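30-kDa cleavage and polyadenylation specificity factor 30 (Arabidopsis thaliana, PDB 5ZUU) helps select polyadenylation sites in pre-mRNA 3'-end formation as a CPSF component, its YTH domain, the part crystallised here, binding m6A-modified RNA. Local coordinates at residues A[20-25]-A[61-66]; A[40-45]-A[134-139]; A[48-53]-A[79-84]. All coordinates share one frame; numbering follows the deposited sequence.

Contact 1 (A[20-25]-A[61-66]); sequences FVVKSN and LIFSVN. With nucleotides of chain F.
Bends at chi2 (-66°) and chi3 (-60°) curl Lys23 back over its strand partner Ser64, whose OG, anti to the backbone N (chi1 169°), rises to meet the ammonium group. Lys23 NZ hydrogen-bonds to Ser64 OG at 3.0 Å and reaches the RNA of chain F on two atoms, O3' of C6 and, at 2.9 Å, OP1 of U7. Ser64 OG is also bonded to His70 O, which fixes it as a second-shell support for the lysine. The methylenes CD and CE lie over Ser64 O, while CE also passes Asn66 OD1 at 3.3 Å. Beneath these side chains, strands 20-24 and 61-65 run parallel in register. Ile62 N to Phe20 O, Val22 N to Ile62 O, Ser64 N to Val22 O, a longer Ser24 N to Ser64 O bond of 3.3 Å and a closing Asn66 N to Ser24 O bond of 2.7 Å form the ladder. Val22 and Phe63 point the same way on the other face of the sheet. There Val22 CG1 sits over the Phe63 ring, 3.6 Å from its centroid in a CH-pi contact, while CG2 leans against Leu61 CB at 3.8 Å. Trp39 packs on Val22 and meets Phe63 edge-to-face. Shortening Lys23 to an alanine removes the ammonium group and is likely to leave OP1 of U7 and O3' of C6 without this cationic partner and Ser64 O without the methylenes over it. Val22, Leu61 and Phe63 thus make one face mainly apolar, with Ser24 at its RNA end. On the other face, which also carries Val21 and Ile62, the polar end is that of Lys23 and Ser64, and there the ammonium group is likely to steady the RNA backbone where C6 joins U7.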
loop_
_atom_site.group_PDB
_atom_site.type_symbol
_atom_site.label_atom_id
_atom_site.label_comp_id
_atom_site.label_asym_id
_atom_site.label_seq_id
_atom_site.Cartn_x
_atom_site.Cartn_y
_atom_site.Cartn_z
ATOM N N PHE A 20 -5.009 -4.717 -3.644
ATOM C CA PHE A 20 -5.090 -3.723 -4.724
ATOM C C PHE A 20 -3.718 -3.141 -4.942
ATOM O O PHE A 20 -3.022 -2.865 -3.975
ATOM C CB PHE A 20 -6.092 -2.575 -4.369
ATOM C CG PHE A 20 -7.512 -3.017 -4.235
ATOM C CD1 PHE A 20 -7.945 -3.677 -3.117
ATOM C CD2 PHE A 20 -8.428 -2.776 -5.236
ATOM C CE1 PHE A 20 -9.265 -4.138 -3.019
ATOM C CE2 PHE A 20 -9.744 -3.219 -5.145
ATOM C CZ PHE A 20 -10.154 -3.907 -4.035
ATOM N N VAL A 21 -3.319 -2.967 -6.201
ATOM C CA VAL A 21 -2.138 -2.186 -6.527
ATOM C C VAL A 21 -2.498 -0.707 -6.505
ATOM O O VAL A 21 -3.499 -0.304 -7.085
ATOM C CB VAL A 21 -1.551 -2.526 -7.907
ATOM C CG1 VAL A 21 -0.388 -1.588 -8.275
ATOM C CG2 VAL A 21 -1.082 -3.971 -7.926
ATOM N N VAL A 22 -1.720 0.083 -5.779
ATOM C CA VAL A 22 -1.900 1.494 -5.650
ATOM C C VAL A 22 -0.702 2.129 -6.323
ATOM O O VAL A 22 0.442 1.698 -6.099
ATOM C CB VAL A 22 -1.937 1.897 -4.173
ATOM C CG1 VAL A 22 -1.779 3.411 -4.018
ATOM C CG2 VAL A 22 -3.229 1.405 -3.570
ATOM N N LYS A 23 -0.959 3.080 -7.228
ATOM C CA LYS A 23 0.100 3.775 -7.992
ATOM C C LYS A 23 0.239 5.259 -7.537
ATOM O O LYS A 23 -0.745 5.904 -7.183
ATOM C CB LYS A 23 -0.176 3.688 -9.490
ATOM C CG LYS A 23 -0.234 2.238 -10.045
ATOM C CD LYS A 23 1.101 1.504 -9.965
ATOM C CE LYS A 23 2.228 2.156 -10.733
ATOM N NZ LYS A 23 3.284 1.181 -11.088
ATOM N N SER A 24 1.481 5.751 -7.453
ATOM C CA SER A 24 1.811 7.192 -7.274
ATOM C C SER A 24 2.686 7.715 -8.406
ATOM O O SER A 24 3.566 7.008 -8.907
ATOM C CB SER A 24 2.544 7.409 -5.968
ATOM O OG SER A 24 2.730 8.784 -5.730
ATOM N N ASN A 25 2.396 8.941 -8.827
ATOM C CA ASN A 25 3.126 9.642 -9.878
ATOM C C ASN A 25 4.476 10.018 -9.404
ATOM O O ASN A 25 5.289 10.339 -10.235
ATOM C CB ASN A 25 2.503 11.018 -10.188
ATOM C CG ASN A 25 1.334 10.953 -11.107
ATOM O OD1 ASN A 25 1.161 9.996 -11.878
ATOM N ND2 ASN A 25 0.503 11.966 -11.035
ATOM N N LEU A 61 -2.985 -2.843 0.365
ATOM C CA LEU A 61 -2.596 -1.931 -0.741
ATOM C C LEU A 61 -1.117 -2.102 -1.009
ATOM O O LEU A 61 -0.300 -1.750 -0.188
ATOM C CB LEU A 61 -2.868 -0.501 -0.292
ATOM C CG LEU A 61 -4.312 -0.255 0.200
ATOM C CD1 LEU A 61 -4.457 1.166 0.628
ATOM C CD2 LEU A 61 -5.338 -0.548 -0.899
ATOM N N ILE A 62 -0.781 -2.622 -2.182
ATOM C CA ILE A 62 0.556 -2.818 -2.624
ATOM C C ILE A 62 0.953 -1.649 -3.500
ATOM O O ILE A 62 0.470 -1.525 -4.633
ATOM C CB ILE A 62 0.646 -4.152 -3.411
ATOM C CG1 ILE A 62 0.249 -5.317 -2.502
ATOM C CG2 ILE A 62 2.032 -4.377 -3.990
ATOM C CD1 ILE A 62 0.087 -6.688 -3.222
ATOM N N PHE A 63 1.901 -0.831 -3.027
ATOM C CA PHE A 63 2.273 0.429 -3.652
ATOM C C PHE A 63 3.338 0.292 -4.662
ATOM O O PHE A 63 4.260 -0.450 -4.511
ATOM C CB PHE A 63 2.778 1.464 -2.632
ATOM C CG PHE A 63 1.688 2.203 -1.973
ATOM C CD1 PHE A 63 0.742 1.507 -1.190
ATOM C CD2 PHE A 63 1.558 3.593 -2.117
ATOM C CE1 PHE A 63 -0.289 2.189 -0.538
ATOM C CE2 PHE A 63 0.524 4.271 -1.488
ATOM C CZ PHE A 63 -0.404 3.578 -0.695
ATOM N N SER A 64 3.251 1.103 -5.670
ATOM C CA SER A 64 4.299 1.218 -6.623
ATOM C C SER A 64 4.316 2.580 -7.216
ATOM O O SER A 64 3.286 3.032 -7.794
ATOM C CB SER A 64 4.148 0.172 -7.671
ATOM O OG SER A 64 5.049 0.452 -8.763
ATOM N N VAL A 65 5.469 3.257 -7.112
ATOM C CA VAL A 65 5.665 4.551 -7.791
ATOM C C VAL A 65 5.858 4.382 -9.338
ATOM O O VAL A 65 6.675 3.602 -9.774
ATOM C CB VAL A 65 6.822 5.338 -7.169
ATOM C CG1 VAL A 65 7.029 6.629 -7.907
ATOM C CG2 VAL A 65 6.536 5.606 -5.689
ATOM N N ASN A 66 5.066 5.121 -10.128
ATOM C CA ASN A 66 5.143 5.088 -11.596
ATOM C C ASN A 66 6.607 5.220 -12.056
ATOM O O ASN A 66 7.365 6.022 -11.528
ATOM C CB ASN A 66 4.365 6.248 -12.256
ATOM C CG ASN A 66 2.875 6.217 -11.996
ATOM O OD1 ASN A 66 2.361 5.375 -11.251
ATOM N ND2 ASN A 66 2.156 7.112 -12.674
ATOM P P C F 6 -1.855 5.237 -13.326
ATOM O OP1 C F 6 -1.754 5.458 -14.769
ATOM O OP2 C F 6 -3.113 4.686 -12.762
ATOM O "O5'" C F 6 -0.695 4.218 -12.874
ATOM C "C5'" C F 6 0.435 4.001 -13.724
ATOM C "C4'" C F 6 0.468 2.568 -14.196
ATOM O "O4'" C F 6 -0.664 2.313 -15.061
ATOM C "C3'" C F 6 1.688 2.158 -15.009
ATOM O "O3'" C F 6 2.753 1.821 -14.129
ATOM C "C2'" C F 6 1.148 0.977 -15.782
ATOM O "O2'" C F 6 1.104 -0.213 -15.014
ATOM C "C1'" C F 6 -0.253 1.474 -16.127
ATOM N N1 C F 6 -0.360 2.241 -17.387
ATOM C C2 C F 6 -0.232 1.551 -18.596
ATOM O O2 C F 6 0.024 0.340 -18.571
ATOM N N3 C F 6 -0.399 2.215 -19.760
ATOM C C4 C F 6 -0.705 3.516 -19.746
ATOM N N4 C F 6 -0.845 4.130 -20.917
ATOM C C5 C F 6 -0.852 4.249 -18.526
ATOM C C6 C F 6 -0.678 3.575 -17.381
ATOM P P U F 7 4.256 2.104 -14.502
ATOM O OP1 U F 7 5.048 1.777 -13.327
ATOM O OP2 U F 7 4.414 3.390 -15.102
ATOM O "O5'" U F 7 4.591 1.040 -15.636
ATOM C "C5'" U F 7 4.616 -0.343 -15.294
ATOM C "C4'" U F 7 4.708 -1.166 -16.541
ATOM O "O4'" U F 7 3.562 -0.913 -17.391
ATOM C "C3'" U F 7 5.911 -0.846 -17.401
ATOM O "O3'" U F 7 6.971 -1.663 -16.942
ATOM C "C2'" U F 7 5.453 -1.272 -18.774
ATOM O "O2'" U F 7 5.437 -2.675 -18.918
ATOM C "C1'" U F 7 4.004 -0.821 -18.743
ATOM N N1 U F 7 3.734 0.533 -19.231
ATOM C C2 U F 7 3.618 0.725 -20.599
ATOM O O2 U F 7 3.867 -0.148 -21.425
ATOM N N3 U F 7 3.243 1.990 -20.967
ATOM C C4 U F 7 2.931 3.046 -20.136
ATOM O O4 U F 7 2.566 4.112 -20.626
ATOM C C5 U F 7 3.087 2.771 -18.739
ATOM C C6 U F 7 3.456 1.549 -18.345
#

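Contact 2 (A[40-45]-A[134-139]); sequences ATQRSN and SRDCQE. With nucleotides of chain F.
Asp136 OD2 receives the side-chain amide of Gln42 in a nearly straight hydrogen bond, NE2 to OD2 3.0 Å with an angle of 173° at the hydrogen. The bond uses the anti lone pair of OD2, and amide and carboxylate are almost coplanar, 10° apart, a pairing made possible by the extended Gln42 chain beyond CG. Thr41 OG1 and Asn45 ND2 also crowd OD2, at 3.0 and 3.1 Å, the Asn45 amide turned steeply to the carboxylate. A water belongs to the same tight cluster, joining Thr41 OG1 to Asp136 OD1, which also accepts Lys23 N. Apolar packing adjoins this cluster: Cys137 CB meets Asn45 CG at 3.8 Å. The looser side is the Asn45 OD1 edge, where a second water donates to Asp136 O and only weakly to Asn45 OD1. On the RNA side, Asp136 N binds OP2 of C6 of chain F at 2.9 Å, and the Arg135 guanidinium lays one face against the cytosine. With Ala40 O bonded to N6 of a modified base, and Asp136 packing on such a base, this meeting of a loop with the type II turn 135-138 belongs to the m6A-binding site of a YTH domain.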
loop_
_atom_site.group_PDB
_atom_site.type_symbol
_atom_site.label_atom_id
_atom_site.label_comp_id
_atom_site.label_asym_id
_atom_site.label_seq_id
_atom_site.Cartn_x
_atom_site.Cartn_y
_atom_site.Cartn_z
ATOM N N ALA A 40 -4.410 9.225 -0.029
ATOM C CA ALA A 40 -5.595 9.641 -0.736
ATOM C C ALA A 40 -5.493 9.105 -2.159
ATOM O O ALA A 40 -4.424 9.178 -2.752
ATOM C CB ALA A 40 -5.730 11.193 -0.746
ATOM N N THR A 41 -6.611 8.634 -2.733
ATOM C CA THR A 41 -6.579 8.158 -4.125
ATOM C C THR A 41 -7.384 9.071 -5.031
ATOM O O THR A 41 -7.935 10.086 -4.597
ATOM C CB THR A 41 -6.989 6.654 -4.228
ATOM O OG1 THR A 41 -6.709 6.182 -5.551
ATOM C CG2 THR A 41 -8.464 6.395 -3.890
ATOM N N GLN A 42 -7.430 8.736 -6.316
ATOM C CA GLN A 42 -8.253 9.463 -7.272
ATOM C C GLN A 42 -9.693 9.301 -6.869
ATOM O O GLN A 42 -10.066 8.244 -6.367
ATOM C CB GLN A 42 -8.118 8.877 -8.661
ATOM C CG GLN A 42 -6.731 9.029 -9.208
ATOM C CD GLN A 42 -6.564 8.329 -10.517
ATOM O OE1 GLN A 42 -7.022 8.856 -11.493
ATOM N NE2 GLN A 42 -5.926 7.120 -10.552
ATOM N N ARG A 43 -10.511 10.343 -7.090
ATOM C CA ARG A 43 -11.955 10.319 -6.705
ATOM C C ARG A 43 -12.744 9.157 -7.266
ATOM O O ARG A 43 -13.490 8.497 -6.568
ATOM C CB ARG A 43 -12.607 11.636 -7.046
ATOM C CG ARG A 43 -11.968 12.774 -6.223
ATOM C CD ARG A 43 -12.737 14.077 -6.217
ATOM N NE ARG A 43 -14.063 13.806 -5.638
ATOM C CZ ARG A 43 -15.118 14.635 -5.676
ATOM N NH1 ARG A 43 -15.030 15.829 -6.256
ATOM N NH2 ARG A 43 -16.277 14.264 -5.124
ATOM N N SER A 44 -12.493 8.845 -8.513
ATOM C CA SER A 44 -13.107 7.692 -9.144
ATOM C C SER A 44 -12.788 6.351 -8.538
ATOM O O SER A 44 -13.428 5.354 -8.911
ATOM C CB SER A 44 -12.648 7.619 -10.606
ATOM O OG SER A 44 -11.229 7.490 -10.663
ATOM N N ASN A 45 -11.783 6.256 -7.666
ATOM C CA ASN A 45 -11.417 4.985 -7.067
ATOM C C ASN A 45 -11.977 4.782 -5.661
ATOM O O ASN A 45 -11.776 3.673 -5.089
ATOM C CB ASN A 45 -9.871 4.832 -7.018
ATOM C CG ASN A 45 -9.254 4.609 -8.376
ATOM O OD1 ASN A 45 -9.829 3.954 -9.267
ATOM N ND2 ASN A 45 -8.075 5.144 -8.553
ATOM N N SER A 134 -0.378 -2.696 -13.924
ATOM C CA SER A 134 -1.456 -2.459 -12.981
ATOM C C SER A 134 -1.635 -0.961 -12.867
ATOM O O SER A 134 -0.681 -0.259 -12.537
ATOM C CB SER A 134 -1.126 -3.066 -11.611
ATOM O OG SER A 134 -1.216 -4.473 -11.637
ATOM N N ARG A 135 -2.812 -0.454 -13.263
ATOM C CA ARG A 135 -3.189 0.946 -13.009
ATOM C C ARG A 135 -3.523 1.120 -11.545
ATOM O O ARG A 135 -3.662 0.157 -10.799
ATOM C CB ARG A 135 -4.341 1.396 -13.937
ATOM C CG ARG A 135 -3.914 1.548 -15.406
ATOM C CD ARG A 135 -4.868 2.411 -16.251
ATOM N NE ARG A 135 -4.398 2.979 -17.567
ATOM C CZ ARG A 135 -4.246 2.249 -18.645
ATOM N NH1 ARG A 135 -3.883 2.753 -19.792
ATOM N NH2 ARG A 135 -4.436 0.947 -18.564
ATOM N N ASP A 136 -3.705 2.369 -11.137
ATOM C CA ASP A 136 -4.022 2.714 -9.753
ATOM C C ASP A 136 -5.334 2.041 -9.329
ATOM O O ASP A 136 -6.359 2.143 -10.007
ATOM C CB ASP A 136 -4.085 4.252 -9.658
ATOM C CG ASP A 136 -4.258 4.778 -8.222
ATOM O OD1 ASP A 136 -3.653 4.212 -7.272
ATOM O OD2 ASP A 136 -5.035 5.771 -8.052
ATOM N N CYS A 137 -5.285 1.355 -8.200
ATOM C CA CYS A 137 -6.373 0.609 -7.579
ATOM C C CYS A 137 -6.898 -0.563 -8.377
ATOM O O CYS A 137 -8.029 -0.966 -8.235
ATOM C CB CYS A 137 -7.478 1.541 -7.046
ATOM S SG CYS A 137 -6.902 2.661 -5.735
ATOM N N GLN A 138 -6.090 -1.099 -9.256
ATOM C CA GLN A 138 -6.423 -2.390 -9.881
ATOM C C GLN A 138 -6.402 -3.517 -8.811
ATOM O O GLN A 138 -5.416 -3.724 -8.059
ATOM C CB GLN A 138 -5.425 -2.688 -10.979
ATOM C CG GLN A 138 -5.398 -4.132 -11.436
ATOM C CD GLN A 138 -6.607 -4.371 -12.278
ATOM O OE1 GLN A 138 -6.703 -3.770 -13.352
ATOM N NE2 GLN A 138 -7.570 -5.122 -11.761
ATOM N N GLU A 139 -7.501 -4.236 -8.709
ATOM C CA GLU A 139 -7.586 -5.381 -7.789
ATOM C C GLU A 139 -6.748 -6.564 -8.302
ATOM O O GLU A 139 -6.748 -6.857 -9.495
ATOM C CB GLU A 139 -9.054 -5.828 -7.545
ATOM C CG GLU A 139 -9.119 -6.747 -6.318
ATOM C CD GLU A 139 -10.460 -7.151 -5.810
ATOM O OE1 GLU A 139 -10.528 -7.927 -4.818
ATOM O OE2 GLU A 139 -11.471 -6.664 -6.345
ATOM P P C F 6 -1.855 5.237 -13.326
ATOM O OP1 C F 6 -1.754 5.458 -14.769
ATOM O OP2 C F 6 -3.113 4.686 -12.762
ATOM O "O5'" C F 6 -0.695 4.218 -12.874
ATOM C "C5'" C F 6 0.435 4.001 -13.724
ATOM C "C4'" C F 6 0.468 2.568 -14.196
ATOM O "O4'" C F 6 -0.664 2.313 -15.061
ATOM C "C3'" C F 6 1.688 2.158 -15.009
ATOM O "O3'" C F 6 2.753 1.821 -14.129
ATOM C "C2'" C F 6 1.148 0.977 -15.782
ATOM O "O2'" C F 6 1.104 -0.213 -15.014
ATOM C "C1'" C F 6 -0.253 1.474 -16.127
ATOM N N1 C F 6 -0.360 2.241 -17.387
ATOM C C2 C F 6 -0.232 1.551 -18.596
ATOM O O2 C F 6 0.024 0.340 -18.571
ATOM N N3 C F 6 -0.399 2.215 -19.760
ATOM C C4 C F 6 -0.705 3.516 -19.746
ATOM N N4 C F 6 -0.845 4.130 -20.917
ATOM C C5 C F 6 -0.852 4.249 -18.526
ATOM C C6 C F 6 -0.678 3.575 -17.381
HETATM O O HOH W 1 -3.975 5.975 -5.338
HETATM O O HOH W 2 -8.950 1.043 -10.704
#

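Contact 3 (A[48-53]-A[79-84]); sequences KLNEAF and SRIGGY
Asn50 extends its amide from helix 46-55 to the backbone of Ile81 and satisfies that residue at both polar atoms. Ile81 N donates to Asn50 OD1 at 2.7 Å, in the carbonyl plane and on a lone pair, with an angle of 146° at the hydrogen. In return Asn50 ND2 donates to Ile81 O at 2.9 Å, the acceptor tilted modestly from the amide plane. One side chain therefore supplies an acceptor and a donor to a single loop residue, and the pair of bonds fixes the rotation of the amide. With CG anti to the carbonyl carbon (chi1 -83°), the amide also comes to lie under Arg80. The guanidinium stacks across it with the two planes 14° apart, and Arg80 NH2 is 3.7 Å from Asn50 ND2, while the centre of the guanidinium lies over Asn50 CB. The charge of Arg80 is met elsewhere on the same helix: its NE forms a salt bridge with Asp54, so the arginine stacks on Asn50 while being held one turn further along. Arg80 CG brushes Asn50 OD1 at 3.2 Å. Phe53 places one ring face under the Ser79-Arg80 peptide, CZ lying 3.7 Å from Arg80 N, and Arg80 CB touches the ring at CD2. The CB of Ser79 points away from the helix, and its OG is bonded to Ser104 N. On the inner side Leu49 CB meets Ile81 CD1 at 4.0 Å, and both residues pack on Phe103. The arrangement is that of a helix packed on the sheet of the YTH fold and pinned by an asparagine amide to the backbone of the long loop between strands 70-77 and 103-114.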
loop_
_atom_site.group_PDB
_atom_site.type_symbol
_atom_site.label_atom_id
_atom_site.label_comp_id
_atom_site.label_asym_id
_atom_site.label_seq_id
_atom_site.Cartn_x
_atom_site.Cartn_y
_atom_site.Cartn_z
ATOM N N LYS A 48 -14.698 1.956 -4.836
ATOM C CA LYS A 48 -14.169 0.629 -4.870
ATOM C C LYS A 48 -13.264 0.248 -3.720
ATOM O O LYS A 48 -13.388 -0.871 -3.238
ATOM C CB LYS A 48 -13.609 0.258 -6.206
ATOM C CG LYS A 48 -12.192 0.502 -6.584
ATOM C CD LYS A 48 -11.955 -0.496 -7.718
ATOM C CE LYS A 48 -11.084 0.080 -8.747
ATOM N NZ LYS A 48 -10.731 -1.031 -9.666
ATOM N N LEU A 49 -12.479 1.183 -3.200
ATOM C CA LEU A 49 -11.779 0.887 -1.982
ATOM C C LEU A 49 -12.771 0.780 -0.846
ATOM O O LEU A 49 -12.545 -0.056 0.006
ATOM C CB LEU A 49 -10.646 1.893 -1.633
ATOM C CG LEU A 49 -9.536 1.928 -2.653
ATOM C CD1 LEU A 49 -8.457 2.864 -2.192
ATOM C CD2 LEU A 49 -8.938 0.550 -2.954
ATOM N N ASN A 50 -13.854 1.560 -0.828
ATOM C CA ASN A 50 -14.802 1.434 0.298
ATOM C C ASN A 50 -15.564 0.107 0.227
ATOM O O ASN A 50 -15.895 -0.499 1.259
ATOM C CB ASN A 50 -15.781 2.637 0.401
ATOM C CG ASN A 50 -15.191 3.840 1.142
ATOM O OD1 ASN A 50 -14.182 3.719 1.828
ATOM N ND2 ASN A 50 -15.806 5.009 0.977
ATOM N N GLU A 51 -15.856 -0.353 -0.986
ATOM C CA GLU A 51 -16.542 -1.620 -1.142
ATOM C C GLU A 51 -15.644 -2.738 -0.599
ATOM O O GLU A 51 -16.094 -3.669 0.034
ATOM C CB GLU A 51 -16.912 -1.822 -2.645
ATOM C CG GLU A 51 -17.857 -3.000 -2.989
ATOM C CD GLU A 51 -17.151 -4.387 -3.092
ATOM O OE1 GLU A 51 -17.828 -5.444 -2.954
ATOM O OE2 GLU A 51 -15.918 -4.459 -3.299
ATOM N N ALA A 52 -14.358 -2.676 -0.898
ATOM C CA ALA A 52 -13.398 -3.683 -0.384
ATOM C C ALA A 52 -13.285 -3.544 1.144
ATOM O O ALA A 52 -13.396 -4.541 1.852
ATOM C CB ALA A 52 -12.056 -3.505 -1.063
ATOM N N PHE A 53 -13.163 -2.312 1.638
ATOM C CA PHE A 53 -13.039 -2.102 3.046
ATOM C C PHE A 53 -14.210 -2.683 3.782
ATOM O O PHE A 53 -14.023 -3.314 4.791
ATOM C CB PHE A 53 -12.897 -0.608 3.391
ATOM C CG PHE A 53 -12.578 -0.344 4.838
ATOM C CD1 PHE A 53 -11.265 -0.374 5.286
ATOM C CD2 PHE A 53 -13.608 -0.018 5.744
ATOM C CE1 PHE A 53 -10.982 -0.120 6.633
ATOM C CE2 PHE A 53 -13.332 0.251 7.089
ATOM C CZ PHE A 53 -12.006 0.204 7.519
ATOM N N SER A 79 -8.913 3.022 7.600
ATOM C CA SER A 79 -10.216 3.646 7.766
ATOM C C SER A 79 -10.974 3.627 6.439
ATOM O O SER A 79 -10.384 3.531 5.375
ATOM C CB SER A 79 -10.126 5.073 8.314
ATOM O OG SER A 79 -9.586 5.934 7.328
ATOM N N ARG A 80 -12.289 3.731 6.559
ATOM C CA ARG A 80 -13.203 3.864 5.439
ATOM C C ARG A 80 -13.032 5.290 4.878
ATOM O O ARG A 80 -12.784 6.182 5.610
ATOM C CB ARG A 80 -14.622 3.582 5.895
ATOM C CG ARG A 80 -15.593 3.477 4.713
ATOM C CD ARG A 80 -16.902 2.966 5.205
ATOM N NE ARG A 80 -17.745 2.428 4.131
ATOM C CZ ARG A 80 -18.549 3.142 3.312
ATOM N NH1 ARG A 80 -19.307 2.477 2.432
ATOM N NH2 ARG A 80 -18.615 4.483 3.337
ATOM N N ILE A 81 -13.025 5.481 3.573
ATOM C CA ILE A 81 -12.914 6.830 3.003
ATOM C C ILE A 81 -14.235 7.603 3.255
ATOM O O ILE A 81 -15.334 7.133 2.940
ATOM C CB ILE A 81 -12.638 6.804 1.495
ATOM C CG1 ILE A 81 -11.347 5.996 1.141
ATOM C CG2 ILE A 81 -12.503 8.230 1.000
ATOM C CD1 ILE A 81 -11.140 5.685 -0.356
ATOM N N GLY A 82 -14.093 8.821 3.742
ATOM C CA GLY A 82 -15.201 9.640 4.196
ATOM C C GLY A 82 -14.828 9.885 5.629
ATOM O O GLY A 82 -14.201 9.047 6.260
ATOM N N GLY A 83 -15.100 11.018 6.167
ATOM C CA GLY A 83 -14.696 11.182 7.580
ATOM C C GLY A 83 -13.357 11.917 7.599
ATOM O O GLY A 83 -12.471 11.663 6.764
ATOM N N TYR A 84 -13.197 12.868 8.518
ATOM C CA TYR A 84 -11.967 13.597 8.536
ATOM C C TYR A 84 -10.817 12.694 9.068
ATOM O O TYR A 84 -10.949 12.036 10.075
ATOM C CB TYR A 84 -12.055 14.847 9.394
ATOM C CG TYR A 84 -10.706 15.498 9.536
ATOM C CD1 TYR A 84 -10.175 16.250 8.520
ATOM C CD2 TYR A 84 -9.945 15.299 10.685
ATOM C CE1 TYR A 84 -8.908 16.833 8.648
ATOM C CE2 TYR A 84 -8.713 15.890 10.853
ATOM C CZ TYR A 84 -8.190 16.653 9.834
ATOM O OH TYR A 84 -6.956 17.230 10.025
#

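Contacts 1 and 2, whose centres are 8 Å apart, meet along neighbouring strands 17-24 and 138-140, where Val21 N lies 2.9 Å from Gln138 O. Both touch C6 of chain F, with Lys23 NZ of contact 1 at its O3' and Asp136 N of contact 2 at its OP2. Contact 3 stands apart, its nearest atom about 10 Å from the RNA and its centre about 17 Å from that of contact 1 and 12 Å from that of contact 2. Leu49 nevertheless ties it to both, its CD1 packing 3.9 Å from Cys137 SG and its CD2 4.0 Å from Phe20 CG. Through Leu49, helix 46-55 touches both the 134-139 segment, which binds C6, and strand 17-24 of the sheet.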